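Local atomic coordinates of diaminopropionate ammonia-lyase (Escherichia coli, PDB entry 4D9I), a protein that uses pyridoxal 5'-phosphate to catalyse the alpha,beta-elimination of both L- and D-2,3-diaminopropionate, yielding pyruvate and ammonia. Residues I85-C90 / L95-L100; H104-I109 / A131-Q136. All coordinates share one frame; numbering follows the deposited sequence.

Interaction 1: residues I85-C90 / L95-L100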
loop_
_atom_site.group_PDB
_atom_site.type_symbol
_atom_site.label_atom_id
_atom_site.label_comp_id
_atom_site.label_asym_id
_atom_site.label_seq_id
_atom_site.Cartn_x
_atom_site.Cartn_y
_atom_site.Cartn_z
ATOM N N ILE B 85 -17.509 -0.102 -31.664
ATOM C CA ILE B 85 -17.293 -1.243 -32.548
ATOM C C ILE B 85 -18.611 -1.961 -32.893
ATOM O O ILE B 85 -18.864 -2.344 -34.058
ATOM C CB ILE B 85 -16.187 -2.159 -31.975
ATOM C CG1 ILE B 85 -14.825 -1.522 -32.303
ATOM C CG2 ILE B 85 -16.257 -3.551 -32.595
ATOM C CD1 ILE B 85 -13.815 -1.615 -31.190
ATOM N N ALA B 86 -19.462 -2.118 -31.886
ATOM C CA ALA B 86 -20.774 -2.723 -32.074
ATOM C C ALA B 86 -21.663 -1.819 -32.935
ATOM O O ALA B 86 -22.365 -2.304 -33.820
ATOM C CB ALA B 86 -21.428 -2.993 -30.717
ATOM N N GLN B 87 -21.631 -0.509 -32.677
ATOM C CA GLN B 87 -22.357 0.453 -33.515
ATOM C C GLN B 87 -21.936 0.361 -34.993
ATOM O O GLN B 87 -22.781 0.347 -35.903
ATOM C CB GLN B 87 -22.166 1.886 -33.005
ATOM C CG GLN B 87 -22.789 2.195 -31.635
ATOM C CD GLN B 87 -24.244 2.629 -31.726
ATOM O OE1 GLN B 87 -24.834 3.088 -30.741
ATOM N NE2 GLN B 87 -24.820 2.498 -32.887
ATOM N N LEU B 88 -20.628 0.291 -35.227
ATOM C CA LEU B 88 -20.092 0.202 -36.587
ATOM C C LEU B 88 -20.496 -1.105 -37.268
ATOM O O LEU B 88 -20.853 -1.107 -38.459
ATOM C CB LEU B 88 -18.559 0.356 -36.588
ATOM C CG LEU B 88 -17.919 1.738 -36.338
ATOM C CD1 LEU B 88 -16.460 1.579 -35.901
ATOM C CD2 LEU B 88 -18.015 2.652 -37.554
ATOM N N LEU B 89 -20.452 -2.212 -36.521
ATOM C CA LEU B 89 -20.845 -3.502 -37.074
ATOM C C LEU B 89 -22.347 -3.513 -37.406
ATOM O O LEU B 89 -22.748 -3.935 -38.509
ATOM C CB LEU B 89 -20.457 -4.662 -36.155
ATOM C CG LEU B 89 -20.379 -5.998 -36.904
ATOM C CD1 LEU B 89 -19.237 -5.969 -37.924
ATOM C CD2 LEU B 89 -20.254 -7.200 -35.975
ATOM N N CYS B 90 -23.167 -3.006 -36.488
ATOM C CA CYS B 90 -24.611 -2.913 -36.729
ATOM C C CYS B 90 -24.940 -2.063 -37.954
ATOM O O CYS B 90 -25.816 -2.418 -38.756
ATOM C CB CYS B 90 -25.340 -2.412 -35.489
ATOM S SG CYS B 90 -25.413 -3.692 -34.211
ATOM N N LEU B 95 -28.228 -3.612 -38.920
ATOM C CA LEU B 95 -28.829 -4.149 -37.717
ATOM C C LEU B 95 -29.194 -3.015 -36.778
ATOM O O LEU B 95 -28.616 -1.930 -36.864
ATOM C CB LEU B 95 -27.845 -5.092 -37.016
ATOM C CG LEU B 95 -27.365 -6.343 -37.761
ATOM C CD1 LEU B 95 -26.254 -7.015 -36.966
ATOM C CD2 LEU B 95 -28.507 -7.315 -38.015
ATOM N N ASP B 96 -30.144 -3.278 -35.882
ATOM C CA ASP B 96 -30.537 -2.329 -34.854
ATOM C C ASP B 96 -29.904 -2.742 -33.518
ATOM O O ASP B 96 -30.361 -3.695 -32.871
ATOM C CB ASP B 96 -32.066 -2.257 -34.744
ATOM C CG ASP B 96 -32.544 -1.190 -33.757
ATOM O OD1 ASP B 96 -33.717 -0.809 -33.830
ATOM O OD2 ASP B 96 -31.768 -0.720 -32.906
ATOM N N ILE B 97 -28.857 -2.012 -33.129
ATOM C CA ILE B 97 -28.077 -2.284 -31.912
ATOM C C ILE B 97 -28.931 -2.276 -30.629
ATOM O O ILE B 97 -28.626 -2.982 -29.675
ATOM C CB ILE B 97 -26.887 -1.296 -31.773
ATOM C CG1 ILE B 97 -25.948 -1.712 -30.619
ATOM C CG2 ILE B 97 -27.378 0.143 -31.617
ATOM C CD1 ILE B 97 -24.638 -0.932 -30.571
ATOM N N GLU B 98 -29.998 -1.481 -30.631
ATOM C CA GLU B 98 -30.878 -1.329 -29.474
ATOM C C GLU B 98 -31.768 -2.542 -29.209
ATOM O O GLU B 98 -32.240 -2.735 -28.094
ATOM C CB GLU B 98 -31.778 -0.117 -29.674
ATOM C CG GLU B 98 -31.045 1.211 -29.707
ATOM C CD GLU B 98 -32.005 2.378 -29.639
ATOM O OE1 GLU B 98 -33.076 2.222 -29.014
ATOM O OE2 GLU B 98 -31.701 3.447 -30.213
ATOM N N THR B 99 -32.024 -3.343 -30.239
ATOM C CA THR B 99 -32.965 -4.447 -30.107
ATOM C C THR B 99 -32.328 -5.817 -30.324
ATOM O O THR B 99 -32.990 -6.745 -30.777
ATOM C CB THR B 99 -34.160 -4.285 -31.074
ATOM O OG1 THR B 99 -33.676 -4.232 -32.421
ATOM C CG2 THR B 99 -34.928 -3.015 -30.764
ATOM N N LEU B 100 -31.047 -5.952 -30.011
ATOM C CA LEU B 100 -30.399 -7.255 -30.113
ATOM C C LEU B 100 -29.424 -7.479 -28.962
ATOM O O LEU B 100 -29.068 -6.540 -28.252
ATOM C CB LEU B 100 -29.720 -7.429 -31.484
ATOM C CG LEU B 100 -28.739 -6.350 -31.958
ATOM C CD1 LEU B 100 -27.477 -6.299 -31.105
ATOM C CD2 LEU B 100 -28.391 -6.580 -33.422
#
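Cys90 and Ile97 form the dense part of this contact, with SG of Cys90 set 3.7 Å from CB of Ile97. The thiol also lies against CB of Leu95, so the loop curls round the sulfur. From Ile97 the longer branch runs on toward the helix: CG1 stands opposite the backbone N (chi1 -171°), and the extended chain brings CD1 to within 3.8 Å of CB of Ala86 and 3.7 Å of the backbone N of Gln87. Phe35 of helix 26-36 touches both Ala86 and Ile97 and adds to this apolar patch. Gln87, on a side more open to solvent, is bent at chi2 (-87°), crosses Ile97 at about a right angle and lays its amide along the methyls, NE2 at 3.7 Å from CG2. Packing is looser toward the exposed Leu95 and at Leu100, whose CD2 stays 4.2 Å from SG of Cys90. One backbone bond joins the segments, from N of Leu95 to O of Cys90 (2.7 Å), almost straight at 178°. Hydrogen bonding is thus a main-chain matter between the last turn of helix 81-93 and the loop that follows it, while the side chains, the Gln87 amide included, meet through van der Waals packing.

Interaction 2: residues H104-I109 / A131-Q136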
loop_
_atom_site.group_PDB
_atom_site.type_symbol
_atom_site.label_atom_id
_atom_site.label_comp_id
_atom_site.label_asym_id
_atom_site.label_seq_id
_atom_site.Cartn_x
_atom_site.Cartn_y
_atom_site.Cartn_z
ATOM N N HIS B 104 -25.979 -12.261 -30.006
ATOM C CA HIS B 104 -26.508 -12.247 -31.371
ATOM C C HIS B 104 -25.527 -11.594 -32.302
ATOM O O HIS B 104 -25.327 -12.063 -33.433
ATOM C CB HIS B 104 -27.868 -11.564 -31.452
ATOM C CG HIS B 104 -29.013 -12.422 -30.973
ATOM N ND1 HIS B 104 -29.980 -11.951 -30.162
ATOM C CD2 HIS B 104 -29.318 -13.764 -31.208
ATOM C CE1 HIS B 104 -30.863 -12.934 -29.898
ATOM N NE2 HIS B 104 -30.455 -14.044 -30.536
ATOM N N LEU B 105 -24.896 -10.516 -31.839
ATOM C CA LEU B 105 -23.861 -9.823 -32.617
ATOM C C LEU B 105 -22.620 -10.686 -32.831
ATOM O O LEU B 105 -22.097 -10.751 -33.948
ATOM C CB LEU B 105 -23.454 -8.490 -31.970
ATOM C CG LEU B 105 -24.117 -7.200 -32.451
ATOM C CD1 LEU B 105 -23.537 -5.992 -31.735
ATOM C CD2 LEU B 105 -23.970 -7.045 -33.960
ATOM N N LYS B 106 -22.150 -11.325 -31.755
ATOM C CA LYS B 106 -20.998 -12.232 -31.818
ATOM C C LYS B 106 -21.114 -13.206 -32.995
ATOM O O LYS B 106 -20.164 -13.383 -33.767
ATOM C CB LYS B 106 -20.823 -13.005 -30.506
ATOM C CG LYS B 106 -20.347 -12.152 -29.332
ATOM C CD LYS B 106 -20.105 -12.981 -28.072
ATOM C CE LYS B 106 -18.774 -13.712 -28.136
ATOM N NZ LYS B 106 -18.656 -14.776 -27.108
ATOM N N ASN B 107 -22.298 -13.800 -33.137
ATOM C CA ASN B 107 -22.562 -14.790 -34.168
ATOM C C ASN B 107 -23.220 -14.232 -35.423
ATOM O O ASN B 107 -23.750 -14.992 -36.230
ATOM C CB ASN B 107 -23.420 -15.915 -33.587
ATOM C CG ASN B 107 -22.707 -16.671 -32.487
ATOM O OD1 ASN B 107 -21.627 -17.223 -32.699
ATOM N ND2 ASN B 107 -23.307 -16.701 -31.304
ATOM N N ALA B 108 -23.179 -12.912 -35.594
ATOM C CA ALA B 108 -23.724 -12.292 -36.792
ATOM C C ALA B 108 -22.929 -12.720 -38.027
ATOM O O ALA B 108 -21.747 -13.070 -37.938
ATOM C CB ALA B 108 -23.748 -10.779 -36.668
ATOM N N ILE B 109 -23.600 -12.686 -39.170
ATOM C CA ILE B 109 -23.026 -13.104 -40.430
ATOM C C ILE B 109 -22.859 -11.901 -41.360
ATOM O O ILE B 109 -23.790 -11.122 -41.558
ATOM C CB ILE B 109 -23.919 -14.196 -41.072
ATOM C CG1 ILE B 109 -23.357 -15.584 -40.757
ATOM C CG2 ILE B 109 -24.085 -13.989 -42.569
ATOM C CD1 ILE B 109 -24.221 -16.705 -41.287
ATOM N N ALA B 131 -13.210 -6.496 -31.032
ATOM C CA ALA B 131 -12.963 -7.212 -32.276
ATOM C C ALA B 131 -12.930 -8.733 -32.064
ATOM O O ALA B 131 -13.569 -9.479 -32.829
ATOM C CB ALA B 131 -11.677 -6.730 -32.950
ATOM N N GLN B 132 -12.185 -9.191 -31.052
ATOM C CA GLN B 132 -12.091 -10.631 -30.739
ATOM C C GLN B 132 -13.470 -11.226 -30.444
ATOM O O GLN B 132 -13.858 -12.219 -31.040
ATOM C CB GLN B 132 -11.119 -10.916 -29.571
ATOM C CG GLN B 132 -10.717 -12.395 -29.444
ATOM C CD GLN B 132 -9.916 -12.712 -28.177
ATOM O OE1 GLN B 132 -9.994 -12.002 -27.172
ATOM N NE2 GLN B 132 -9.158 -13.800 -28.214
ATOM N N GLN B 133 -14.206 -10.598 -29.531
ATOM C CA GLN B 133 -15.583 -10.987 -29.215
ATOM C C GLN B 133 -16.496 -11.123 -30.445
ATOM O O GLN B 133 -17.241 -12.097 -30.576
ATOM C CB GLN B 133 -16.191 -9.973 -28.229
ATOM C CG GLN B 133 -15.603 -10.045 -26.829
ATOM C CD GLN B 133 -15.877 -11.368 -26.137
ATOM O OE1 GLN B 133 -14.969 -12.007 -25.610
ATOM N NE2 GLN B 133 -17.136 -11.787 -26.137
ATOM N N LEU B 134 -16.442 -10.142 -31.338
ATOM C CA LEU B 134 -17.354 -10.112 -32.477
ATOM C C LEU B 134 -16.860 -10.874 -33.713
ATOM O O LEU B 134 -17.504 -10.846 -34.777
ATOM C CB LEU B 134 -17.728 -8.661 -32.833
ATOM C CG LEU B 134 -18.494 -7.930 -31.726
ATOM C CD1 LEU B 134 -18.978 -6.572 -32.208
ATOM C CD2 LEU B 134 -19.657 -8.769 -31.196
ATOM N N GLY B 135 -15.733 -11.566 -33.579
ATOM C CA GLY B 135 -15.171 -12.331 -34.709
ATOM C C GLY B 135 -14.663 -11.468 -35.850
ATOM O O GLY B 135 -14.657 -11.888 -37.013
ATOM N N GLN B 136 -14.239 -10.251 -35.518
ATOM C CA GLN B 136 -13.679 -9.307 -36.492
ATOM C C GLN B 136 -12.168 -9.210 -36.276
ATOM O O GLN B 136 -11.635 -9.808 -35.344
ATOM C CB GLN B 136 -14.330 -7.919 -36.346
ATOM C CG GLN B 136 -15.859 -7.891 -36.383
ATOM C CD GLN B 136 -16.445 -8.568 -37.612
ATOM O OE1 GLN B 136 -16.007 -8.324 -38.741
ATOM N NE2 GLN B 136 -17.451 -9.424 -37.400
HETATM O O HOH W 1 -19.378 -11.417 -39.268
#
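Lys106 lies alongside Gln133, the two side chains pointing the same way at the ends of their helices. The lysine starts with CB 3.7 Å from the backbone O of Gln133. CG comes closer to that oxygen, at 3.3 Å, and also meets CD2 of Leu134. CD faces both NE2 and the backbone O of Gln133, and after the bend at chi3 (79°) CE meets the same pair, 3.2 Å from NE2 and 3.3 Å from O. At the tip, NZ stands 3.5 Å from NE2; both are donors, so the methylenes simply pack on the side-chain amide and the backbone carbonyl. Leu134 crosses the lysine at about a right angle, its CD2 3.6 Å from N of Lys106 and 3.9 Å from CB of Leu105; Phe102 covers Leu134 as well. Farther along, a water receives a weak bond from NE2 of Gln136 and donates to O of Ala108, bridging the loops that follow the two helices. Helix 122-133 finishes in a Schellman motif, with N of Gln136 bonded to O of Ala131 and N of Gly135 to O of Gln132; Gly135 takes the positive phi (68°) of the C' residue. This turn leads directly into strand 137-142 of the four-stranded parallel sheet.

Leu105 joins the two contacts, whose centres lie about 11 Å apart. While its CB belongs to interaction 2, the end of its side chain enters interaction 1: CD2 lies 3.7 Å from SG of Cys90 and 3.8 Å from CD1 of Leu95, CD1 is 3.8 Å from CB of Ala86, and CG is 3.7 Å from CD1 of Leu100. Helices 81-93 and 102-106 and the end of helix 122-133 pack against one another, Leu89 touching Leu134 and Gln136 directly. The contacts follow one another along the chain, their centres about 24 and 26 Å from the chain centre, away from Lys77, the lysine that carries pyridoxal phosphate, and from Asp120, the probable proton acceptor for the L-isomer.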